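Local coordinates for protein ubiquinone biosynthesis accessory factor UbiJ (Escherichia coli, PDB 6H6O) that binds hydrophobic ubiquinone intermediates through its SCP2 domain, the part modelled here, and is essential for the stability of the Ubi complex in aerobic ubiquinone biosynthesis, at residues A[29-40]-A[122-131]; A[41-49]-A[112-122]. All coordinates share one frame; numbering follows the deposited sequence.

Contact 1 of 2, residues A[29-40]-A[122-131]. With CA (calcium ion), chain G; CA (calcium ion), chain H.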
loop_
_atom_site.group_PDB
_atom_site.type_symbol
_atom_site.label_atom_id
_atom_site.label_comp_id
_atom_site.label_asym_id
_atom_site.label_seq_id
_atom_site.Cartn_x
_atom_site.Cartn_y
_atom_site.Cartn_z
ATOM N N PHE A 29 -9.299 0.304 -10.767
ATOM C CA PHE A 29 -8.267 0.377 -11.804
ATOM C C PHE A 29 -8.439 -0.644 -12.948
ATOM O O PHE A 29 -8.289 -0.287 -14.134
ATOM C CB PHE A 29 -6.872 0.261 -11.158
ATOM C CG PHE A 29 -5.682 0.418 -12.080
ATOM C CD1 PHE A 29 -5.462 1.612 -12.768
ATOM C CD2 PHE A 29 -4.765 -0.616 -12.235
ATOM C CE1 PHE A 29 -4.342 1.766 -13.601
ATOM C CE2 PHE A 29 -3.661 -0.471 -13.092
ATOM C CZ PHE A 29 -3.456 0.718 -13.764
ATOM N N LEU A 30 -8.808 -1.880 -12.595
ATOM C CA LEU A 30 -8.872 -3.007 -13.522
ATOM C C LEU A 30 -10.246 -3.445 -13.983
ATOM O O LEU A 30 -10.355 -3.927 -15.105
ATOM C CB LEU A 30 -8.147 -4.230 -12.913
ATOM C CG LEU A 30 -6.681 -4.047 -12.475
ATOM C CD1 LEU A 30 -6.185 -5.286 -11.767
ATOM C CD2 LEU A 30 -5.743 -3.694 -13.679
ATOM N N TYR A 31 -11.281 -3.313 -13.144
ATOM C CA TYR A 31 -12.615 -3.824 -13.471
ATOM C C TYR A 31 -13.667 -2.796 -13.857
ATOM O O TYR A 31 -14.764 -3.193 -14.271
ATOM C CB TYR A 31 -13.141 -4.656 -12.290
ATOM C CG TYR A 31 -12.620 -6.068 -12.293
ATOM C CD1 TYR A 31 -11.366 -6.374 -11.764
ATOM C CD2 TYR A 31 -13.369 -7.104 -12.849
ATOM C CE1 TYR A 31 -10.875 -7.679 -11.786
ATOM C CE2 TYR A 31 -12.908 -8.412 -12.836
ATOM C CZ TYR A 31 -11.666 -8.695 -12.300
ATOM O OH TYR A 31 -11.231 -9.984 -12.287
ATOM N N ARG A 32 -13.374 -1.500 -13.705
ATOM C CA ARG A 32 -14.366 -0.467 -14.011
ATOM C C ARG A 32 -14.627 -0.349 -15.532
ATOM O O ARG A 32 -15.771 -0.141 -15.932
ATOM C CB ARG A 32 -13.912 0.885 -13.432
ATOM C CG ARG A 32 -14.891 2.038 -13.584
ATOM C CD ARG A 32 -14.377 3.259 -12.842
ATOM N NE ARG A 32 -15.256 4.420 -13.013
ATOM C CZ ARG A 32 -16.261 4.733 -12.199
ATOM N NH1 ARG A 32 -17.010 5.802 -12.441
ATOM N NH2 ARG A 32 -16.532 3.975 -11.144
ATOM N N SER A 33 -13.579 -0.489 -16.358
ATOM C CA SER A 33 -13.745 -0.313 -17.798
ATOM C C SER A 33 -14.184 -1.574 -18.547
ATOM O O SER A 33 -13.454 -2.569 -18.555
ATOM C CB SER A 33 -12.491 0.267 -18.426
ATOM O OG SER A 33 -12.680 0.346 -19.832
ATOM N N PRO A 34 -15.316 -1.515 -19.283
ATOM C CA PRO A 34 -15.722 -2.689 -20.083
ATOM C C PRO A 34 -14.776 -2.988 -21.258
ATOM O O PRO A 34 -14.793 -4.119 -21.753
ATOM C CB PRO A 34 -17.130 -2.332 -20.569
ATOM C CG PRO A 34 -17.206 -0.864 -20.501
ATOM C CD PRO A 34 -16.280 -0.399 -19.419
ATOM N N ALA A 35 -13.914 -1.998 -21.677
ATOM C CA ALA A 35 -12.964 -2.215 -22.773
ATOM C C ALA A 35 -11.923 -3.315 -22.444
ATOM O O ALA A 35 -11.355 -3.907 -23.363
ATOM C CB ALA A 35 -12.249 -0.913 -23.126
ATOM N N LEU A 36 -11.652 -3.540 -21.145
ATOM C CA LEU A 36 -10.650 -4.523 -20.692
ATOM C C LEU A 36 -11.154 -5.965 -20.550
ATOM O O LEU A 36 -10.379 -6.847 -20.147
ATOM C CB LEU A 36 -10.028 -4.055 -19.365
ATOM C CG LEU A 36 -9.364 -2.688 -19.350
ATOM C CD1 LEU A 36 -8.870 -2.364 -17.965
ATOM C CD2 LEU A 36 -8.215 -2.619 -20.351
ATOM N N LYS A 37 -12.434 -6.202 -20.863
ATOM C CA LYS A 37 -13.061 -7.514 -20.690
ATOM C C LYS A 37 -12.237 -8.691 -21.244
ATOM O O LYS A 37 -12.039 -9.663 -20.520
ATOM C CB LYS A 37 -14.487 -7.536 -21.252
ATOM C CG LYS A 37 -15.296 -8.737 -20.744
ATOM C CD LYS A 37 -16.706 -8.800 -21.289
ATOM C CE LYS A 37 -17.509 -9.875 -20.590
ATOM N NZ LYS A 37 -18.898 -9.938 -21.122
ATOM N N THR A 38 -11.715 -8.598 -22.488
ATOM C CA THR A 38 -10.960 -9.743 -23.054
ATOM C C THR A 38 -9.636 -9.990 -22.324
ATOM O O THR A 38 -9.206 -11.145 -22.207
ATOM C CB THR A 38 -10.764 -9.629 -24.558
ATOM O OG1 THR A 38 -9.943 -8.503 -24.810
ATOM C CG2 THR A 38 -12.086 -9.548 -25.326
ATOM N N ALA A 39 -9.002 -8.911 -21.814
ATOM C CA ALA A 39 -7.757 -9.026 -21.056
ATOM C C ALA A 39 -8.047 -9.640 -19.679
ATOM O O ALA A 39 -7.280 -10.482 -19.224
ATOM C CB ALA A 39 -7.119 -7.658 -20.903
ATOM N N ARG A 40 -9.164 -9.263 -19.033
ATOM C CA ARG A 40 -9.530 -9.854 -17.727
ATOM C C ARG A 40 -9.901 -11.326 -17.851
ATOM O O ARG A 40 -9.616 -12.096 -16.925
ATOM C CB ARG A 40 -10.676 -9.097 -17.071
ATOM C CG ARG A 40 -10.264 -7.708 -16.598
ATOM C CD ARG A 40 -11.322 -7.013 -15.760
ATOM N NE ARG A 40 -12.631 -6.980 -16.420
ATOM C CZ ARG A 40 -13.180 -5.903 -16.976
ATOM N NH1 ARG A 40 -12.555 -4.729 -16.934
ATOM N NH2 ARG A 40 -14.359 -5.987 -17.568
ATOM N N LEU A 122 -2.676 -7.069 -18.237
ATOM C CA LEU A 122 -3.927 -6.391 -17.877
ATOM C C LEU A 122 -3.650 -5.004 -17.296
ATOM O O LEU A 122 -4.284 -4.040 -17.747
ATOM C CB LEU A 122 -4.795 -7.244 -16.908
ATOM C CG LEU A 122 -6.027 -6.570 -16.270
ATOM C CD1 LEU A 122 -7.023 -6.065 -17.320
ATOM C CD2 LEU A 122 -6.706 -7.502 -15.264
ATOM N N ALA A 123 -2.699 -4.880 -16.338
ATOM C CA ALA A 123 -2.355 -3.574 -15.755
ATOM C C ALA A 123 -1.830 -2.605 -16.841
ATOM O O ALA A 123 -2.178 -1.414 -16.821
ATOM C CB ALA A 123 -1.325 -3.747 -14.644
ATOM N N ASP A 124 -1.024 -3.137 -17.794
ATOM C CA ASP A 124 -0.481 -2.355 -18.911
ATOM C C ASP A 124 -1.640 -1.816 -19.781
ATOM O O ASP A 124 -1.685 -0.624 -20.080
ATOM C CB ASP A 124 0.478 -3.215 -19.753
ATOM C CG ASP A 124 1.368 -2.430 -20.717
ATOM O OD1 ASP A 124 1.396 -1.185 -20.619
ATOM O OD2 ASP A 124 2.047 -3.069 -21.560
ATOM N N LEU A 125 -2.633 -2.677 -20.081
ATOM C CA LEU A 125 -3.781 -2.269 -20.889
ATOM C C LEU A 125 -4.702 -1.330 -20.120
ATOM O O LEU A 125 -5.328 -0.463 -20.735
ATOM C CB LEU A 125 -4.531 -3.490 -21.420
ATOM C CG LEU A 125 -3.764 -4.274 -22.517
ATOM C CD1 LEU A 125 -4.418 -5.605 -22.799
ATOM C CD2 LEU A 125 -3.655 -3.472 -23.829
ATOM N N ALA A 126 -4.761 -1.471 -18.773
ATOM C CA ALA A 126 -5.578 -0.593 -17.926
ATOM C C ALA A 126 -5.057 0.845 -17.906
ATOM O O ALA A 126 -5.827 1.797 -17.722
ATOM C CB ALA A 126 -5.703 -1.162 -16.510
ATOM N N GLU A 127 -3.743 0.994 -18.100
ATOM C CA GLU A 127 -3.098 2.301 -18.200
ATOM C C GLU A 127 -3.342 2.874 -19.609
ATOM O O GLU A 127 -3.576 4.080 -19.752
ATOM C CB GLU A 127 -1.603 2.150 -17.942
ATOM C CG GLU A 127 -0.903 3.447 -17.574
ATOM C CD GLU A 127 0.613 3.374 -17.521
ATOM O OE1 GLU A 127 1.188 2.377 -18.018
ATOM O OE2 GLU A 127 1.230 4.334 -17.004
ATOM N N PHE A 128 -3.292 1.999 -20.655
ATOM C CA PHE A 128 -3.534 2.399 -22.047
ATOM C C PHE A 128 -4.955 2.942 -22.217
ATOM O O PHE A 128 -5.172 3.941 -22.901
ATOM C CB PHE A 128 -3.289 1.203 -23.004
ATOM C CG PHE A 128 -4.098 1.226 -24.290
ATOM C CD1 PHE A 128 -3.753 2.079 -25.338
ATOM C CD2 PHE A 128 -5.218 0.415 -24.440
ATOM C CE1 PHE A 128 -4.519 2.122 -26.507
ATOM C CE2 PHE A 128 -5.993 0.470 -25.602
ATOM C CZ PHE A 128 -5.637 1.322 -26.629
ATOM N N ASP A 129 -5.923 2.212 -21.675
ATOM C CA ASP A 129 -7.325 2.545 -21.772
ATOM C C ASP A 129 -7.622 3.773 -20.868
ATOM O O ASP A 129 -7.481 3.662 -19.658
ATOM C CB ASP A 129 -8.172 1.323 -21.404
ATOM C CG ASP A 129 -9.633 1.630 -21.308
ATOM O OD1 ASP A 129 -10.110 2.429 -22.100
ATOM O OD2 ASP A 129 -10.290 1.074 -20.427
ATOM N N PRO A 130 -8.043 4.919 -21.439
ATOM C CA PRO A 130 -8.257 6.134 -20.607
ATOM C C PRO A 130 -9.467 6.105 -19.661
ATOM O O PRO A 130 -9.578 7.000 -18.824
ATOM C CB PRO A 130 -8.347 7.267 -21.633
ATOM C CG PRO A 130 -8.801 6.614 -22.890
ATOM C CD PRO A 130 -8.248 5.206 -22.874
ATOM N N ALA A 131 -10.350 5.093 -19.753
ATOM C CA ALA A 131 -11.502 4.967 -18.854
ATOM C C ALA A 131 -11.072 4.624 -17.418
ATOM O O ALA A 131 -10.010 4.034 -17.199
ATOM C CB ALA A 131 -12.459 3.911 -19.370
HETATM CA CA CA G . -7.666 3.016 -17.424
HETATM CA CA CA H . 2.782 0.129 -18.756
HETATM O O HOH W 1 -8.077 2.182 -15.228
HETATM O O HOH W 2 -9.058 1.229 -17.992
HETATM O O HOH W 3 -6.371 4.819 -16.838
HETATM O O HOH W 4 1.763 -0.876 -16.603
HETATM O O HOH W 5 2.691 1.334 -21.025
#
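S33 OG donates a short hydrogen bond (2.6 Å) to D129 OD2, meeting the syn side of the carboxylate 15° out of its plane. It also accepts from A35 N, closing an ST turn, while a calcium-bound water donates to D129 OD2. That calcium is held by A126 O, D129 O, three waters and A131 O in one of its two conformers; another of the waters donates to F29 O, so the ion fixes the helix end and reaches 29-40 through water. Next to this site the packing is apolar. A126 CB lies over one face of the F29 ring, 4.1 Å from its centroid, and touches L36 CD1 at 3.7 Å; L36 CD2 rests against L125 O, 3.6 Å away. With CG anti to the backbone N (chi1 171°), L122 turns its methyls to 29-40, where CD1 touches both A39 CB and R40 CG. R40 bends at chi3, letting NH1 donate to both L30 O (3.0 Å) and S33 O (2.8 Å) and brace the turn. Within the SCP2 domain the end of helix 14-30, the connecting turn and helix 37-41 thus pack against the C-terminal end of helix 113-128, with F14 of the second subunit meeting the F29 ring.

Contact 2 of 2, residues A[41-49]-A[112-122]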
loop_
_atom_site.group_PDB
_atom_site.type_symbol
_atom_site.label_atom_id
_atom_site.label_comp_id
_atom_site.label_asym_id
_atom_site.label_seq_id
_atom_site.Cartn_x
_atom_site.Cartn_y
_atom_site.Cartn_z
ATOM N N SER A 41 -10.496 -11.733 -19.008
ATOM C CA SER A 41 -10.934 -13.131 -19.215
ATOM C C SER A 41 -9.816 -14.150 -19.016
ATOM O O SER A 41 -10.073 -15.255 -18.535
ATOM C CB SER A 41 -11.587 -13.310 -20.582
ATOM O OG SER A 41 -10.608 -13.415 -21.600
ATOM N N ARG A 42 -8.567 -13.750 -19.348
ATOM C CA ARG A 42 -7.375 -14.593 -19.203
ATOM C C ARG A 42 -7.090 -14.971 -17.725
ATOM O O ARG A 42 -6.385 -15.936 -17.476
ATOM C CB ARG A 42 -6.151 -13.858 -19.793
ATOM C CG ARG A 42 -6.223 -13.721 -21.326
ATOM C CD ARG A 42 -4.894 -13.343 -21.946
ATOM N NE ARG A 42 -4.524 -11.965 -21.629
ATOM C CZ ARG A 42 -4.188 -11.039 -22.525
ATOM N NH1 ARG A 42 -4.169 -11.331 -23.820
ATOM N NH2 ARG A 42 -3.867 -9.814 -22.132
ATOM N N LEU A 43 -7.621 -14.201 -16.766
ATOM C CA LEU A 43 -7.412 -14.402 -15.320
ATOM C C LEU A 43 -8.626 -15.019 -14.615
ATOM O O LEU A 43 -8.547 -15.279 -13.412
ATOM C CB LEU A 43 -7.066 -13.052 -14.642
ATOM C CG LEU A 43 -5.714 -12.454 -15.025
ATOM C CD1 LEU A 43 -5.638 -10.979 -14.605
ATOM C CD2 LEU A 43 -4.546 -13.227 -14.401
ATOM N N LEU A 44 -9.739 -15.229 -15.324
ATOM C CA LEU A 44 -10.970 -15.744 -14.675
ATOM C C LEU A 44 -10.739 -17.038 -13.924
ATOM O O LEU A 44 -10.168 -17.977 -14.466
ATOM C CB LEU A 44 -12.156 -15.873 -15.638
ATOM C CG LEU A 44 -12.624 -14.581 -16.318
ATOM C CD1 LEU A 44 -13.771 -14.845 -17.267
ATOM C CD2 LEU A 44 -12.920 -13.484 -15.312
ATOM N N GLY A 45 -11.114 -17.029 -12.655
ATOM C CA GLY A 45 -10.959 -18.178 -11.769
ATOM C C GLY A 45 -9.582 -18.367 -11.174
ATOM O O GLY A 45 -9.391 -19.259 -10.339
ATOM N N LYS A 46 -8.619 -17.516 -11.545
ATOM C CA LYS A 46 -7.259 -17.635 -11.026
ATOM C C LYS A 46 -7.104 -17.106 -9.612
ATOM O O LYS A 46 -7.762 -16.130 -9.214
ATOM C CB LYS A 46 -6.226 -16.983 -11.978
ATOM C CG LYS A 46 -6.196 -17.627 -13.384
ATOM C CD LYS A 46 -5.755 -19.110 -13.394
ATOM C CE LYS A 46 -5.682 -19.619 -14.820
ATOM N NZ LYS A 46 -5.424 -21.086 -14.862
ATOM N N VAL A 47 -6.236 -17.772 -8.847
ATOM C CA VAL A 47 -5.814 -17.397 -7.492
ATOM C C VAL A 47 -4.313 -17.017 -7.559
ATOM O O VAL A 47 -3.465 -17.882 -7.837
ATOM C CB VAL A 47 -6.052 -18.500 -6.437
ATOM C CG1 VAL A 47 -5.637 -17.997 -5.041
ATOM C CG2 VAL A 47 -7.503 -18.976 -6.440
ATOM N N LEU A 48 -3.997 -15.732 -7.327
ATOM C CA LEU A 48 -2.631 -15.235 -7.357
ATOM C C LEU A 48 -2.219 -14.847 -5.942
ATOM O O LEU A 48 -2.816 -13.937 -5.363
ATOM C CB LEU A 48 -2.525 -14.027 -8.303
ATOM C CG LEU A 48 -1.166 -13.259 -8.365
ATOM C CD1 LEU A 48 -0.000 -14.184 -8.811
ATOM C CD2 LEU A 48 -1.259 -12.051 -9.327
ATOM N N ARG A 49 -1.209 -15.546 -5.392
ATOM C CA ARG A 49 -0.682 -15.261 -4.052
ATOM C C ARG A 49 0.535 -14.343 -4.167
ATOM O O ARG A 49 1.457 -14.636 -4.919
ATOM C CB ARG A 49 -0.320 -16.564 -3.321
ATOM C CG ARG A 49 -0.069 -16.365 -1.830
ATOM C CD ARG A 49 -0.017 -17.695 -1.081
ATOM N NE ARG A 49 0.036 -17.444 0.359
ATOM C CZ ARG A 49 -0.847 -17.881 1.252
ATOM N NH1 ARG A 49 -1.862 -18.645 0.876
ATOM N NH2 ARG A 49 -0.716 -17.560 2.533
ATOM N N ASP A 112 2.089 -21.236 -12.040
ATOM C CA ASP A 112 1.848 -20.839 -13.417
ATOM C C ASP A 112 2.312 -19.410 -13.733
ATOM O O ASP A 112 1.618 -18.443 -13.430
ATOM C CB ASP A 112 0.361 -21.059 -13.789
ATOM C CG ASP A 112 -0.010 -20.740 -15.226
ATOM O OD1 ASP A 112 0.913 -20.610 -16.066
ATOM O OD2 ASP A 112 -1.227 -20.668 -15.522
ATOM N N ILE A 113 3.451 -19.294 -14.428
ATOM C CA ILE A 113 4.013 -17.989 -14.839
ATOM C C ILE A 113 3.003 -17.144 -15.691
ATOM O O ILE A 113 3.035 -15.919 -15.621
ATOM C CB ILE A 113 5.398 -18.167 -15.553
ATOM C CG1 ILE A 113 6.181 -16.826 -15.597
ATOM C CG2 ILE A 113 5.250 -18.823 -16.952
ATOM C CD1 ILE A 113 7.641 -16.907 -16.128
ATOM N N GLN A 114 2.104 -17.810 -16.440
ATOM C CA GLN A 114 1.109 -17.151 -17.299
ATOM C C GLN A 114 0.174 -16.243 -16.514
ATOM O O GLN A 114 -0.194 -15.190 -17.018
ATOM C CB GLN A 114 0.313 -18.168 -18.141
ATOM C CG GLN A 114 1.178 -18.895 -19.170
ATOM C CD GLN A 114 0.361 -19.781 -20.075
ATOM O OE1 GLN A 114 -0.094 -20.864 -19.689
ATOM N NE2 GLN A 114 0.179 -19.346 -21.309
ATOM N N VAL A 115 -0.154 -16.610 -15.258
ATOM C CA VAL A 115 -1.031 -15.815 -14.389
ATOM C C VAL A 115 -0.442 -14.421 -14.147
ATOM O O VAL A 115 -1.124 -13.419 -14.403
ATOM C CB VAL A 115 -1.393 -16.573 -13.062
ATOM C CG1 VAL A 115 -2.171 -15.671 -12.096
ATOM C CG2 VAL A 115 -2.187 -17.848 -13.359
ATOM N N VAL A 116 0.826 -14.342 -13.701
ATOM C CA VAL A 116 1.468 -13.042 -13.453
ATOM C C VAL A 116 1.707 -12.293 -14.800
ATOM O O VAL A 116 1.519 -11.080 -14.851
ATOM C CB VAL A 116 2.725 -13.127 -12.539
ATOM C CG1 VAL A 116 3.855 -13.926 -13.198
ATOM C CG2 VAL A 116 3.192 -11.729 -12.112
ATOM N N GLN A 117 2.058 -13.013 -15.881
ATOM C CA GLN A 117 2.215 -12.376 -17.202
ATOM C C GLN A 117 0.891 -11.716 -17.634
ATOM O O GLN A 117 0.900 -10.564 -18.080
ATOM C CB GLN A 117 2.661 -13.393 -18.268
ATOM C CG GLN A 117 4.113 -13.843 -18.105
ATOM C CD GLN A 117 4.454 -15.030 -18.984
ATOM O OE1 GLN A 117 3.586 -15.727 -19.515
ATOM N NE2 GLN A 117 5.735 -15.318 -19.137
ATOM N N ASN A 118 -0.244 -12.425 -17.438
ATOM C CA ASN A 118 -1.578 -11.916 -17.797
ATOM C C ASN A 118 -1.988 -10.766 -16.885
ATOM O O ASN A 118 -2.584 -9.808 -17.357
ATOM C CB ASN A 118 -2.624 -13.036 -17.807
ATOM C CG ASN A 118 -2.390 -14.008 -18.946
ATOM O OD1 ASN A 118 -1.796 -13.671 -19.965
ATOM N ND2 ASN A 118 -2.869 -15.227 -18.819
ATOM N N PHE A 119 -1.615 -10.834 -15.610
ATOM C CA PHE A 119 -1.903 -9.761 -14.667
ATOM C C PHE A 119 -1.179 -8.443 -15.084
ATOM O O PHE A 119 -1.810 -7.379 -15.154
ATOM C CB PHE A 119 -1.543 -10.182 -13.231
ATOM C CG PHE A 119 -1.837 -9.102 -12.220
ATOM C CD1 PHE A 119 -3.151 -8.770 -11.889
ATOM C CD2 PHE A 119 -0.809 -8.363 -11.655
ATOM C CE1 PHE A 119 -3.433 -7.751 -10.968
ATOM C CE2 PHE A 119 -1.090 -7.330 -10.744
ATOM C CZ PHE A 119 -2.404 -7.053 -10.389
ATOM N N VAL A 120 0.128 -8.541 -15.377
ATOM C CA VAL A 120 0.979 -7.423 -15.822
ATOM C C VAL A 120 0.448 -6.861 -17.179
ATOM O O VAL A 120 0.321 -5.641 -17.332
ATOM C CB VAL A 120 2.484 -7.843 -15.833
ATOM C CG1 VAL A 120 3.380 -6.786 -16.500
ATOM C CG2 VAL A 120 2.967 -8.174 -14.415
ATOM N N ALA A 121 0.077 -7.760 -18.118
ATOM C CA ALA A 121 -0.511 -7.386 -19.414
ATOM C C ALA A 121 -1.821 -6.605 -19.175
ATOM O O ALA A 121 -2.039 -5.582 -19.823
ATOM C CB ALA A 121 -0.776 -8.624 -20.249
ATOM N N LEU A 122 -2.676 -7.069 -18.237
ATOM C CA LEU A 122 -3.927 -6.391 -17.877
ATOM C C LEU A 122 -3.650 -5.004 -17.296
ATOM O O LEU A 122 -4.284 -4.040 -17.747
ATOM C CB LEU A 122 -4.795 -7.244 -16.908
ATOM C CG LEU A 122 -6.027 -6.570 -16.270
ATOM C CD1 LEU A 122 -7.023 -6.065 -17.320
ATOM C CD2 LEU A 122 -6.706 -7.502 -15.264
HETATM O O HOH W 6 -3.848 -16.402 -16.542
HETATM O O HOH W 7 -4.566 -10.280 -19.445
HETATM O O HOH W 8 -3.030 -21.341 -13.558
#
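One water bridges R42 and N118: it accepts from R42 NE at 2.8 Å and donates to N118 O at 2.9 Å, lying in the guanidinium plane at its edge. A second water does the converse job, donating to R42 O and accepting from N118 ND2, both at 2.7 Å. Between these bridges the two side chains cross at about a right angle, their guanidinium and amide planes 20° apart. R42 bends at chi3 (-70°), and its NH2 comes to A121 CB.

Next along the chain, L43 enters the helix surface with its two methyls divided. CD2 lies close to V115 O and beside N118 CB, L43 and N118 sliding past each other in opposite directions; CD1 meets L122 CD2 at 3.7 Å and comes to the edge of the F119 ring. L48, from strand 47-52, crosses F119 at about a right angle and sets CD2 over a face of the same ring, 4.2 Å from CG. V115 separates its branches: CG1 touches L43 CD2 and L48 CB, whereas CG2 packs against the aliphatic chain of K46, 3.8 Å from CD.

The K46 chain turns at chi2 (-64°) and carries NZ toward D112, the N-cap of helix 113-128, whose OD1 accepts from Q114 N. K46 NZ and D112 OD2 stay 4.3 Å apart, beyond a salt bridge, and share a water at 2.7 Å from each. D112 also touches a bound (2S)-2-hydroxybutanedioic acid.

No direct hydrogen bond crosses between the segments. The turns of 41-46 and strand 47-52 pack the SCP2-domain sheet onto helix 113-128, with apolar side chains inside and water-mediated polar links at the edge; the opposite charges of K46 and D112 probably add a modest electrostatic attraction.

Both contacts use helix 113-128 and share L122, whose side chain meets L30, L36, A39 and R40 in contact 1 and L43 in contact 2. Contact 2 is nested within the chain loop closed by contact 1, and they touch where L30 CD1 packs on F119 CE1, 3.8 Å apart. Each is partly buried, but the centre of contact 2 is about 8 Å from the centre of the chain, that of contact 1 about 14 Å, and contact 2 leads into the sheet through strand 47-52. Contact 1 sits at the C-terminal end of the helix, where calcium and a direct hydrogen bond supplement apolar packing. In contact 2 the polar links across the segments run through waters instead.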